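PDB 4EUO: ABC transporter, substrate binding protein (Polyamine) from Agrobacterium tumefaciens, which binds gamma-aminobutyric acid (GABA) selectively as the periplasmic solute-binding protein of an ABC transporter, and probably hands it on for uptake. Local coordinates for residues A[119-123]-A[145-149]; A[131-135]-A[194-200]; A[157-161]-A[291-297]; A[260-264]-A[280-284]. One frame throughout, in Å; residues are numbered along the deposited sequence.

Contact 1. Residues A[119-123]-A[145-149]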
loop_
_atom_site.group_PDB
_atom_site.type_symbol
_atom_site.label_atom_id
_atom_site.label_comp_id
_atom_site.label_asym_id
_atom_site.label_seq_id
_atom_site.Cartn_x
_atom_site.Cartn_y
_atom_site.Cartn_z
ATOM N N TRP A 119 7.843 14.017 -10.227
ATOM C CA TRP A 119 8.715 13.778 -9.082
ATOM C C TRP A 119 9.791 14.861 -9.053
ATOM O O TRP A 119 10.137 15.356 -7.983
ATOM C CB TRP A 119 9.361 12.377 -9.140
ATOM C CG TRP A 119 8.386 11.262 -9.038
ATOM C CD1 TRP A 119 8.123 10.324 -9.996
ATOM C CD2 TRP A 119 7.448 11.030 -7.970
ATOM N NE1 TRP A 119 7.108 9.488 -9.580
ATOM C CE2 TRP A 119 6.650 9.926 -8.350
ATOM C CE3 TRP A 119 7.194 11.659 -6.742
ATOM C CZ2 TRP A 119 5.649 9.404 -7.510
ATOM C CZ3 TRP A 119 6.167 11.168 -5.939
ATOM C CH2 TRP A 119 5.417 10.054 -6.320
ATOM N N ALA A 120 10.275 15.275 -10.258
ATOM C CA ALA A 120 11.252 16.371 -10.282
ATOM C C ALA A 120 10.678 17.633 -9.628
ATOM O O ALA A 120 11.377 18.255 -8.819
ATOM C CB ALA A 120 11.652 16.678 -11.724
ATOM N N ASP A 121 9.413 17.977 -9.909
ATOM C CA ASP A 121 8.802 19.144 -9.271
ATOM C C ASP A 121 8.761 18.984 -7.754
ATOM O O ASP A 121 9.054 19.921 -6.999
ATOM C CB ASP A 121 7.362 19.341 -9.752
ATOM C CG ASP A 121 7.172 19.660 -11.226
ATOM O OD1 ASP A 121 8.150 20.144 -11.867
ATOM O OD2 ASP A 121 6.062 19.433 -11.729
ATOM N N LEU A 122 8.373 17.756 -7.301
ATOM C CA LEU A 122 8.237 17.533 -5.862
ATOM C C LEU A 122 9.579 17.681 -5.159
ATOM O O LEU A 122 9.616 18.045 -3.972
ATOM C CB LEU A 122 7.642 16.121 -5.644
ATOM C CG LEU A 122 7.292 15.778 -4.208
ATOM C CD1 LEU A 122 6.270 16.765 -3.613
ATOM C CD2 LEU A 122 6.782 14.380 -4.102
ATOM N N PHE A 123 10.677 17.460 -5.868
ATOM C CA PHE A 123 12.011 17.608 -5.318
ATOM C C PHE A 123 12.602 19.013 -5.565
ATOM O O PHE A 123 13.753 19.230 -5.217
ATOM C CB PHE A 123 12.942 16.499 -5.838
ATOM C CG PHE A 123 12.774 15.194 -5.083
ATOM C CD1 PHE A 123 13.725 14.783 -4.159
ATOM C CD2 PHE A 123 11.676 14.380 -5.309
ATOM C CE1 PHE A 123 13.558 13.593 -3.441
ATOM C CE2 PHE A 123 11.517 13.179 -4.609
ATOM C CZ PHE A 123 12.461 12.795 -3.684
ATOM N N ALA A 145 11.095 7.240 -6.170
ATOM C CA ALA A 145 10.696 8.596 -6.542
ATOM C C ALA A 145 11.912 9.524 -6.572
ATOM O O ALA A 145 12.013 10.357 -7.495
ATOM C CB ALA A 145 9.647 9.109 -5.573
ATOM N N ALA A 146 12.828 9.412 -5.594
ATOM C CA ALA A 146 14.040 10.244 -5.581
ATOM C C ALA A 146 14.882 9.962 -6.839
ATOM O O ALA A 146 15.393 10.906 -7.467
ATOM C CB ALA A 146 14.847 9.925 -4.331
ATOM N N LEU A 147 15.009 8.699 -7.232
ATOM C CA LEU A 147 15.804 8.345 -8.396
ATOM C C LEU A 147 15.148 8.873 -9.656
ATOM O O LEU A 147 15.858 9.422 -10.525
ATOM C CB LEU A 147 16.011 6.825 -8.437
ATOM C CG LEU A 147 16.958 6.293 -7.362
ATOM C CD1 LEU A 147 16.767 4.809 -7.148
ATOM C CD2 LEU A 147 18.429 6.632 -7.683
ATOM N N LEU A 148 13.822 8.754 -9.769
ATOM C CA LEU A 148 13.105 9.302 -10.929
ATOM C C LEU A 148 13.252 10.800 -10.976
ATOM O O LEU A 148 13.474 11.344 -12.071
ATOM C CB LEU A 148 11.627 8.941 -10.886
ATOM C CG LEU A 148 11.311 7.440 -10.997
ATOM C CD1 LEU A 148 9.900 7.150 -10.490
ATOM C CD2 LEU A 148 11.508 6.921 -12.419
ATOM N N ALA A 149 13.157 11.479 -9.838
ATOM C CA ALA A 149 13.315 12.934 -9.770
ATOM C C ALA A 149 14.724 13.321 -10.189
ATOM O O ALA A 149 14.913 14.436 -10.713
ATOM C CB ALA A 149 13.064 13.403 -8.359
#
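Ala-145 lays its methyl over one face of the Trp-119 indole, a CH-pi contact in which CB lies 3.9 Å from the centroid of the six-membered ring and 17° off its normal, displaced toward the rim. With CG beside its own backbone N (chi1 -65°), Trp-119 runs alongside Leu-148, the two side chains pointing the same way and meeting CD1 to CD1 at 3.7 Å. The indole NE1 is hydrogen-bonded to Gln-220 O, which would limit the rotation of the ring. Helices 119-122 and 142-149 pack together on the sheet of one lobe, as in the alpha/beta fold of periplasmic binding proteins: Trp-119, Ala-145 and Leu-148 all touch Ile-222 of strand 215-229. The remaining contacts are apolar and centre on alanines. Ala-149 CB fits between the two aromatic residues, 3.9 Å from Trp-119 CB and 3.5 Å from Phe-123 CD2. The backbones come close here, as the small side chain allows, with CA of Ala-120 and CA of Ala-149 4.0 Å apart. Phe-123, the first residue past its helix, lies against Ala-149 and Ala-146, with CZ 3.5 Å from Ala-146 CA. No hydrogen bond joins the two segments.

Contact 2. Residues A[131-135]-A[194-200]. With ABU (gamma-amino-butanoic acid), chain E.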
loop_
_atom_site.group_PDB
_atom_site.type_symbol
_atom_site.label_atom_id
_atom_site.label_comp_id
_atom_site.label_asym_id
_atom_site.label_seq_id
_atom_site.Cartn_x
_atom_site.Cartn_y
_atom_site.Cartn_z
ATOM N N LYS A 131 6.895 22.598 2.884
ATOM C CA LYS A 131 7.005 21.215 3.334
ATOM C C LYS A 131 6.342 20.255 2.374
ATOM O O LYS A 131 5.357 20.586 1.734
ATOM C CB LYS A 131 6.478 21.014 4.768
ATOM C CG LYS A 131 7.153 21.863 5.856
ATOM C CD LYS A 131 8.671 21.656 5.960
ATOM C CE LYS A 131 9.300 22.473 7.072
ATOM N NZ LYS A 131 9.020 23.930 6.925
ATOM N N ARG A 132 6.938 19.078 2.254
ATOM C CA ARG A 132 6.413 18.002 1.418
ATOM C C ARG A 132 6.443 16.750 2.252
ATOM O O ARG A 132 7.272 16.627 3.148
ATOM C CB ARG A 132 7.177 17.828 0.098
ATOM C CG ARG A 132 8.691 17.767 0.242
ATOM C CD ARG A 132 9.332 19.142 -0.046
ATOM N NE ARG A 132 9.276 19.452 -1.480
ATOM C CZ ARG A 132 9.041 20.657 -2.005
ATOM N NH1 ARG A 132 8.824 21.715 -1.209
ATOM N NH2 ARG A 132 9.047 20.824 -3.324
ATOM N N THR A 133 5.539 15.815 1.949
ATOM C CA THR A 133 5.430 14.611 2.782
ATOM C C THR A 133 5.708 13.326 2.028
ATOM O O THR A 133 5.341 13.161 0.853
ATOM C CB THR A 133 4.073 14.624 3.535
ATOM O OG1 THR A 133 4.060 13.535 4.454
ATOM C CG2 THR A 133 2.863 14.486 2.650
ATOM N N PHE A 134 6.373 12.421 2.724
ATOM C CA PHE A 134 6.765 11.105 2.199
ATOM C C PHE A 134 6.558 10.084 3.293
ATOM O O PHE A 134 6.615 10.426 4.493
ATOM C CB PHE A 134 8.251 11.106 1.835
ATOM C CG PHE A 134 8.575 11.936 0.620
ATOM C CD1 PHE A 134 8.391 11.428 -0.665
ATOM C CD2 PHE A 134 9.088 13.217 0.754
ATOM C CE1 PHE A 134 8.721 12.189 -1.795
ATOM C CE2 PHE A 134 9.355 13.998 -0.380
ATOM C CZ PHE A 134 9.201 13.472 -1.640
ATOM N N TYR A 135 6.430 8.818 2.877
ATOM C CA TYR A 135 6.230 7.696 3.799
ATOM C C TYR A 135 7.450 7.491 4.667
ATOM O O TYR A 135 8.585 7.418 4.184
ATOM C CB TYR A 135 5.942 6.469 2.953
ATOM C CG TYR A 135 5.509 5.203 3.650
ATOM C CD1 TYR A 135 4.684 5.245 4.768
ATOM C CD2 TYR A 135 5.785 3.960 3.087
ATOM C CE1 TYR A 135 4.187 4.076 5.337
ATOM C CE2 TYR A 135 5.274 2.790 3.636
ATOM C CZ TYR A 135 4.451 2.865 4.735
ATOM O OH TYR A 135 3.935 1.709 5.264
ATOM N N ALA A 194 1.766 19.882 5.167
ATOM C CA ALA A 194 2.640 19.452 4.060
ATOM C C ALA A 194 1.689 19.284 2.919
ATOM O O ALA A 194 1.055 18.243 2.754
ATOM C CB ALA A 194 3.365 18.165 4.380
ATOM N N PRO A 195 1.466 20.374 2.166
ATOM C CA PRO A 195 0.363 20.390 1.204
ATOM C C PRO A 195 0.509 19.538 -0.039
ATOM O O PRO A 195 -0.434 19.407 -0.816
ATOM C CB PRO A 195 0.219 21.872 0.856
ATOM C CG PRO A 195 1.613 22.393 1.012
ATOM C CD PRO A 195 2.136 21.684 2.247
ATOM N N PHE A 196 1.674 18.929 -0.219
ATOM C CA PHE A 196 1.858 17.994 -1.315
ATOM C C PHE A 196 2.861 16.940 -0.903
ATOM O O PHE A 196 3.640 17.143 0.025
ATOM C CB PHE A 196 2.202 18.678 -2.664
ATOM C CG PHE A 196 3.186 19.821 -2.572
ATOM C CD1 PHE A 196 4.512 19.596 -2.231
ATOM C CD2 PHE A 196 2.785 21.128 -2.826
ATOM C CE1 PHE A 196 5.425 20.658 -2.136
ATOM C CE2 PHE A 196 3.711 22.186 -2.763
ATOM C CZ PHE A 196 5.017 21.942 -2.420
ATOM N N GLY A 197 2.799 15.800 -1.564
ATOM C CA GLY A 197 3.707 14.723 -1.252
ATOM C C GLY A 197 3.348 13.472 -1.993
ATOM O O GLY A 197 2.399 13.454 -2.787
ATOM N N SER A 198 4.125 12.437 -1.708
ATOM C CA SER A 198 3.926 11.109 -2.307
ATOM C C SER A 198 3.058 10.286 -1.369
ATOM O O SER A 198 3.483 9.989 -0.249
ATOM C CB SER A 198 5.254 10.425 -2.517
ATOM O OG SER A 198 4.968 9.126 -3.020
ATOM N N VAL A 199 1.850 9.959 -1.792
ATOM C CA VAL A 199 0.857 9.341 -0.929
ATOM C C VAL A 199 0.178 8.174 -1.613
ATOM O O VAL A 199 0.197 8.052 -2.846
ATOM C CB VAL A 199 -0.229 10.396 -0.517
ATOM C CG1 VAL A 199 0.409 11.529 0.300
ATOM C CG2 VAL A 199 -0.906 10.983 -1.752
ATOM N N TRP A 200 -0.475 7.315 -0.820
ATOM C CA TRP A 200 -1.246 6.202 -1.351
ATOM C C TRP A 200 -2.440 6.783 -2.088
ATOM O O TRP A 200 -3.168 7.617 -1.523
ATOM C CB TRP A 200 -1.704 5.291 -0.212
ATOM C CG TRP A 200 -0.626 4.553 0.507
ATOM C CD1 TRP A 200 0.486 3.989 -0.039
ATOM C CD2 TRP A 200 -0.625 4.190 1.892
ATOM N NE1 TRP A 200 1.206 3.306 0.934
ATOM C CE2 TRP A 200 0.531 3.403 2.126
ATOM C CE3 TRP A 200 -1.493 4.450 2.964
ATOM C CZ2 TRP A 200 0.851 2.893 3.392
ATOM C CZ3 TRP A 200 -1.210 3.895 4.206
ATOM C CH2 TRP A 200 -0.034 3.150 4.417
HETATM N N ABU E . 0.194 -0.442 1.913
HETATM C CD ABU E . -0.845 0.379 1.279
HETATM C CB ABU E . -1.881 0.835 2.276
HETATM C CG ABU E . -2.924 1.637 1.576
HETATM C C ABU E . -3.965 2.281 2.467
HETATM O O ABU E . -4.680 3.279 1.954
HETATM O OXT ABU E . -4.101 1.985 3.737
HETATM O O HOH W 1 5.923 8.484 0.165
#
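Arg-132 and Phe-196 both turn CG between the backbone N and the carbonyl carbon (chi1 49° and 42°), and the arginine chain then bends at chi2 and chi3, so that the two side chains run side by side on one sheet face. The ring meets the guanidinium with its edge: Phe-196 CE1 stands over the centre of the flat group, 3.6 Å from Arg-132 CZ. Gly-130 O and Phe-128 O hold NH1 of that arginine. Between the backbones, Thr-133 N donates to Phe-196 O (3.0 Å), and Ser-198 N donates to Thr-133 O (2.9 Å). The bare CA of Gly-197 sits 3.1 Å from Thr-133 O, a CA-H...O contact. Further along, a water accepts from Tyr-135 N at 2.8 Å and donates to Ser-198 O at 2.9 Å. At the ends of the strands Trp-200 turns its edge toward the face of Tyr-135, centroids 5.4 Å apart and planes at 62°; Tyr-135 OH is hydrogen-bonded to Glu-60 OE2, a pocket residue. One indole face carries the ligand, with Trp-200 CE3 3.3 Å from ABU C. This parallel pair belongs to the alpha/beta fold of periplasmic binding proteins, with Trp-200, ending strand 196-200, lining the GABA pocket.

Contact 3. Residues A[157-161]-A[291-297]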
loop_
_atom_site.group_PDB
_atom_site.type_symbol
_atom_site.label_atom_id
_atom_site.label_comp_id
_atom_site.label_asym_id
_atom_site.label_seq_id
_atom_site.Cartn_x
_atom_site.Cartn_y
_atom_site.Cartn_z
ATOM N N LEU A 157 15.614 1.504 -12.925
ATOM C CA LEU A 157 15.667 1.719 -11.484
ATOM C C LEU A 157 16.403 0.639 -10.726
ATOM O O LEU A 157 17.055 0.945 -9.740
ATOM C CB LEU A 157 14.248 1.807 -10.906
ATOM C CG LEU A 157 13.548 3.127 -11.191
ATOM C CD1 LEU A 157 12.068 2.991 -10.891
ATOM C CD2 LEU A 157 14.147 4.285 -10.349
ATOM N N TYR A 158 16.264 -0.623 -11.159
ATOM C CA TYR A 158 16.816 -1.748 -10.420
ATOM C C TYR A 158 18.062 -2.349 -11.058
ATOM O O TYR A 158 18.097 -2.491 -12.283
ATOM C CB TYR A 158 15.763 -2.836 -10.206
ATOM C CG TYR A 158 14.539 -2.317 -9.493
ATOM C CD1 TYR A 158 14.536 -2.154 -8.118
ATOM C CD2 TYR A 158 13.410 -1.919 -10.203
ATOM C CE1 TYR A 158 13.444 -1.607 -7.454
ATOM C CE2 TYR A 158 12.322 -1.325 -9.555
ATOM C CZ TYR A 158 12.346 -1.183 -8.178
ATOM O OH TYR A 158 11.249 -0.668 -7.533
ATOM N N PRO A 159 19.087 -2.707 -10.269
ATOM C CA PRO A 159 19.169 -2.591 -8.803
ATOM C C PRO A 159 19.247 -1.149 -8.347
ATOM O O PRO A 159 19.806 -0.305 -9.029
ATOM C CB PRO A 159 20.437 -3.379 -8.451
ATOM C CG PRO A 159 21.305 -3.238 -9.674
ATOM C CD PRO A 159 20.341 -3.252 -10.844
ATOM N N LEU A 160 18.685 -0.865 -7.191
ATOM C CA LEU A 160 18.627 0.502 -6.721
ATOM C C LEU A 160 19.985 1.104 -6.436
ATOM O O LEU A 160 20.810 0.456 -5.803
ATOM C CB LEU A 160 17.798 0.574 -5.441
ATOM C CG LEU A 160 16.327 0.198 -5.576
ATOM C CD1 LEU A 160 15.724 0.061 -4.187
ATOM C CD2 LEU A 160 15.544 1.180 -6.470
ATOM N N ASP A 161 20.193 2.365 -6.846
ATOM C CA ASP A 161 21.392 3.099 -6.479
ATOM C C ASP A 161 21.032 3.889 -5.205
ATOM O O ASP A 161 20.532 5.027 -5.259
ATOM C CB ASP A 161 21.836 3.999 -7.617
ATOM C CG ASP A 161 23.164 4.674 -7.383
ATOM O OD1 ASP A 161 23.570 4.783 -6.204
ATOM O OD2 ASP A 161 23.714 5.236 -8.362
ATOM N N ASN A 291 6.600 0.721 -12.224
ATOM C CA ASN A 291 6.184 -0.395 -11.411
ATOM C C ASN A 291 7.257 -0.714 -10.400
ATOM O O ASN A 291 8.349 -1.118 -10.788
ATOM C CB ASN A 291 5.896 -1.600 -12.321
ATOM C CG ASN A 291 4.891 -1.261 -13.398
ATOM O OD1 ASN A 291 5.186 -1.339 -14.597
ATOM N ND2 ASN A 291 3.702 -0.833 -13.016
ATOM N N ALA A 292 6.993 -0.526 -9.106
ATOM C CA ALA A 292 7.976 -0.907 -8.114
ATOM C C ALA A 292 8.136 -2.413 -8.114
ATOM O O ALA A 292 7.183 -3.165 -8.383
ATOM C CB ALA A 292 7.587 -0.404 -6.723
ATOM N N ASP A 293 9.352 -2.852 -7.813
ATOM C CA ASP A 293 9.646 -4.293 -7.837
ATOM C C ASP A 293 9.684 -4.810 -6.413
ATOM O O ASP A 293 10.676 -4.655 -5.684
ATOM C CB ASP A 293 10.978 -4.541 -8.546
ATOM C CG ASP A 293 11.280 -6.008 -8.764
ATOM O OD1 ASP A 293 10.703 -6.850 -8.052
ATOM O OD2 ASP A 293 12.052 -6.308 -9.700
ATOM N N MET A 294 8.569 -5.376 -5.999
ATOM C CA MET A 294 8.469 -5.868 -4.624
ATOM C C MET A 294 9.269 -7.105 -4.379
ATOM O O MET A 294 9.656 -7.348 -3.237
ATOM C CB MET A 294 7.016 -6.088 -4.230
ATOM C CG MET A 294 6.177 -4.783 -4.289
ATOM S SD MET A 294 4.552 -5.032 -3.588
ATOM C CE MET A 294 3.847 -6.248 -4.665
ATOM N N ASN A 295 9.554 -7.886 -5.439
ATOM C CA ASN A 295 10.390 -9.071 -5.266
ATOM C C ASN A 295 11.846 -8.656 -5.031
ATOM O O ASN A 295 12.529 -9.221 -4.175
ATOM C CB ASN A 295 10.247 -9.971 -6.468
ATOM C CG ASN A 295 8.897 -10.639 -6.495
ATOM O OD1 ASN A 295 8.237 -10.710 -7.537
ATOM N ND2 ASN A 295 8.442 -11.108 -5.336
ATOM N N TYR A 296 12.294 -7.622 -5.723
ATOM C CA TYR A 296 13.627 -7.090 -5.500
ATOM C C TYR A 296 13.748 -6.612 -4.057
ATOM O O TYR A 296 14.709 -6.940 -3.353
ATOM C CB TYR A 296 13.908 -5.907 -6.446
ATOM C CG TYR A 296 15.244 -5.271 -6.179
ATOM C CD1 TYR A 296 16.399 -5.758 -6.781
ATOM C CD2 TYR A 296 15.358 -4.164 -5.333
ATOM C CE1 TYR A 296 17.634 -5.191 -6.519
ATOM C CE2 TYR A 296 16.586 -3.594 -5.060
ATOM C CZ TYR A 296 17.721 -4.104 -5.662
ATOM O OH TYR A 296 18.922 -3.548 -5.364
ATOM N N TRP A 297 12.749 -5.853 -3.587
ATOM C CA TRP A 297 12.751 -5.394 -2.215
ATOM C C TRP A 297 12.695 -6.577 -1.239
ATOM O O TRP A 297 13.439 -6.571 -0.243
ATOM C CB TRP A 297 11.576 -4.434 -1.972
ATOM C CG TRP A 297 11.910 -3.011 -2.298
ATOM C CD1 TRP A 297 11.931 -2.420 -3.531
ATOM C CD2 TRP A 297 12.236 -1.997 -1.353
ATOM N NE1 TRP A 297 12.234 -1.079 -3.406
ATOM C CE2 TRP A 297 12.414 -0.789 -2.074
ATOM C CE3 TRP A 297 12.297 -1.964 0.042
ATOM C CZ2 TRP A 297 12.683 0.424 -1.438
ATOM C CZ3 TRP A 297 12.547 -0.763 0.675
ATOM C CH2 TRP A 297 12.743 0.412 -0.059
#
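Tyr-158 OH has two hydrogen-bond partners: Asp-293 N donates to it at 2.9 Å with an N-H...O angle of 163°, and it is also hydrogen-bonded to Glu-144 OE2. The same carboxylate oxygen receives NE1 of Trp-297, so Glu-144 ties together aromatic residues from both segments. Asp-293 does more than offer its N-H. Its CB lies over one face of the Tyr-158 ring in a CH-pi contact, 3.7 Å from the centroid. With CG anti to the backbone N (chi1 -173°), its carboxylate swings onto the start of the helix as an N-cap, where Tyr-296 N donates to OD1 at 2.9 Å, arriving from above the carboxylate plane. Tyr-158 is therefore held at its hydroxyl by a residue whose side chain also fixes the first turn of the partner helix.

The two tyrosines meet obliquely, with planes at 54° and neither stacked nor edge-to-face; Tyr-158 CD1 sits over the Tyr-296 ring, 3.5 Å from CD2. At the far end of that ring Leu-160 N donates to Tyr-296 OH at 3.3 Å, a longer bond than that to Tyr-158. Pro-159, which follows a cis peptide bond, brings its CB to 3.4 Å from the Tyr-296 hydroxyl oxygen. Leu-160 CD1 approaches Trp-297 NE1 at 3.8 Å.

Around this surface contact, Asp-161 caps helix 162-170 through Arg-164 N, Ala-292 is hydrogen-bonded through its backbone to Thr-223 of strand 215-229, and Trp-297 packs on Ile-143 of helix 142-149 and Asp-62 of helix 61-67.

Contact 4. Residues A[260-264]-A[280-284]. With ABU (gamma-amino-butanoic acid), chain E.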
loop_
_atom_site.group_PDB
_atom_site.type_symbol
_atom_site.label_atom_id
_atom_site.label_comp_id
_atom_site.label_asym_id
_atom_site.label_seq_id
_atom_site.Cartn_x
_atom_site.Cartn_y
_atom_site.Cartn_z
ATOM N N THR A 260 -12.683 2.176 -2.529
ATOM C CA THR A 260 -11.402 2.787 -2.155
ATOM C C THR A 260 -10.685 3.586 -3.219
ATOM O O THR A 260 -9.867 4.429 -2.873
ATOM C CB THR A 260 -10.390 1.711 -1.730
ATOM O OG1 THR A 260 -10.186 0.802 -2.817
ATOM C CG2 THR A 260 -10.796 0.971 -0.475
ATOM N N GLY A 261 -10.868 3.239 -4.486
ATOM C CA GLY A 261 -10.055 3.803 -5.557
ATOM C C GLY A 261 -8.793 2.978 -5.821
ATOM O O GLY A 261 -7.970 3.370 -6.637
ATOM N N TYR A 262 -8.658 1.813 -5.172
ATOM C CA TYR A 262 -7.545 0.891 -5.434
ATOM C C TYR A 262 -8.009 -0.095 -6.500
ATOM O O TYR A 262 -9.218 -0.254 -6.702
ATOM C CB TYR A 262 -7.119 0.142 -4.152
ATOM C CG TYR A 262 -6.437 1.068 -3.168
ATOM C CD1 TYR A 262 -5.391 1.885 -3.569
ATOM C CD2 TYR A 262 -6.888 1.178 -1.848
ATOM C CE1 TYR A 262 -4.769 2.753 -2.679
ATOM C CE2 TYR A 262 -6.282 2.053 -0.952
ATOM C CZ TYR A 262 -5.243 2.855 -1.387
ATOM O OH TYR A 262 -4.698 3.800 -0.572
ATOM N N ALA A 263 -7.072 -0.726 -7.206
ATOM C CA ALA A 263 -7.436 -1.682 -8.244
ATOM C C ALA A 263 -7.593 -3.073 -7.665
ATOM O O ALA A 263 -6.870 -3.481 -6.743
ATOM C CB ALA A 263 -6.393 -1.681 -9.353
ATOM N N PRO A 264 -8.551 -3.848 -8.201
ATOM C CA PRO A 264 -8.724 -5.225 -7.731
ATOM C C PRO A 264 -7.600 -6.138 -8.207
ATOM O O PRO A 264 -6.921 -5.850 -9.205
ATOM C CB PRO A 264 -10.072 -5.628 -8.315
ATOM C CG PRO A 264 -10.239 -4.778 -9.515
ATOM C CD PRO A 264 -9.490 -3.503 -9.290
ATOM N N SER A 280 -10.431 5.038 -13.677
ATOM C CA SER A 280 -9.570 5.874 -12.841
ATOM C C SER A 280 -8.643 5.078 -11.913
ATOM O O SER A 280 -7.885 5.701 -11.163
ATOM C CB SER A 280 -10.449 6.788 -11.986
ATOM O OG SER A 280 -11.244 6.031 -11.084
ATOM N N LEU A 281 -8.764 3.743 -11.893
ATOM C CA LEU A 281 -8.005 2.913 -10.959
ATOM C C LEU A 281 -6.550 2.817 -11.366
ATOM O O LEU A 281 -6.213 3.001 -12.545
ATOM C CB LEU A 281 -8.647 1.536 -10.810
ATOM C CG LEU A 281 -10.133 1.500 -10.389
ATOM C CD1 LEU A 281 -10.609 0.100 -10.325
ATOM C CD2 LEU A 281 -10.404 2.253 -9.059
ATOM N N PRO A 282 -5.644 2.534 -10.414
ATOM C CA PRO A 282 -4.202 2.556 -10.737
ATOM C C PRO A 282 -3.781 1.684 -11.901
ATOM O O PRO A 282 -2.864 2.064 -12.618
ATOM C CB PRO A 282 -3.541 2.040 -9.457
ATOM C CG PRO A 282 -4.486 2.433 -8.396
ATOM C CD PRO A 282 -5.874 2.379 -8.965
ATOM N N ASP A 283 -4.442 0.549 -12.111
ATOM C CA ASP A 283 -4.053 -0.320 -13.226
ATOM C C ASP A 283 -4.438 0.233 -14.609
ATOM O O ASP A 283 -4.033 -0.346 -15.628
ATOM C CB ASP A 283 -4.563 -1.745 -12.999
ATOM C CG ASP A 283 -6.056 -1.908 -12.901
ATOM O OD1 ASP A 283 -6.772 -0.873 -12.807
ATOM O OD2 ASP A 283 -6.523 -3.086 -12.824
ATOM N N GLN A 284 -5.173 1.356 -14.649
ATOM C CA GLN A 284 -5.524 2.074 -15.875
ATOM C C GLN A 284 -4.744 3.378 -16.030
ATOM O O GLN A 284 -4.849 4.021 -17.079
ATOM C CB GLN A 284 -7.030 2.377 -15.933
ATOM C CG GLN A 284 -7.900 1.119 -15.885
ATOM C CD GLN A 284 -7.747 0.265 -17.116
ATOM O OE1 GLN A 284 -7.688 0.765 -18.240
ATOM N NE2 GLN A 284 -7.666 -1.040 -16.928
HETATM N N ABU E . 0.194 -0.442 1.913
HETATM C CD ABU E . -0.845 0.379 1.279
HETATM C CB ABU E . -1.881 0.835 2.276
HETATM C CG ABU E . -2.924 1.637 1.576
HETATM C C ABU E . -3.965 2.281 2.467
HETATM O O ABU E . -4.680 3.279 1.954
HETATM O OXT ABU E . -4.101 1.985 3.737
HETATM O O HOH W 2 -8.295 5.602 -8.211
#
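Gly-261 and Tyr-262 present their carbonyl oxygens to Leu-281 and Pro-282, joining two loops on either side of helix 275-278, one of which carries a wall of the GABA pocket. An ST turn shapes that loop as it leaves helix 250-260: Thr-260 OG1 accepts from Tyr-262 N at 3.0 Å, with an N-H...O angle of 161°. Gly-261 has a positive phi (90°), where a side chain would press against the preceding carbonyl O.

The polar links between the segments run through solvent. A water donates to Gly-261 O at 2.8 Å and to Ser-280 O at 3.0 Å, bridging the loops where no direct hydrogen bond forms; Asn-201 ND2 is a second partner of the glycine oxygen. Pro-282 CD makes a close packing contact with that same oxygen, at 3.3 Å. Tyr-262 O fares differently: Leu-281 CD2 covers it at 3.6 Å, and this buried oxygen has no hydrogen-bond partner in the model.

The apolar contacts gather round Ala-263. Its methyl points at the partner loop and is met by Pro-282 CD at 4.1 Å. Leu-281 CD1 completes this patch by packing on Pro-264 CD, the two side chains crossing at about a right angle. Asp-283 turns CG between its backbone N and carbonyl carbon (chi1 61°), bringing OD1 to 3.6 Å from Ala-263 CB, a van der Waals contact.

Tyr-262 turns away from residues 280-284 at its CB, and its ring stacks with Phe-99. ABU O lies at the edge of that ring, near its plane, and accepts from Tyr-262 OH at 2.6 Å.

Overall arrangement
Contacts 2 and 4 meet at the ligand: both touch GABA, and Trp-200 CB packs 3.4 Å from Tyr-262 OH, so a strand end and a loop share one pocket wall. Contact 1 packs against contact 2, away from the ligand, the Trp-119 side chain being about 14 Å from GABA; the two join where Leu-122 O probably accepts from Arg-132 NE at 2.9 Å. Contact 3 reaches contact 1 through helix 142-149, Leu-147 CB lying 3.7 Å from Leu-157 CD2. Contacts 3 and 4 do not touch (nearest atoms about 7 Å apart), although in sequence contact 4 is nested inside the loop that contact 3 closes.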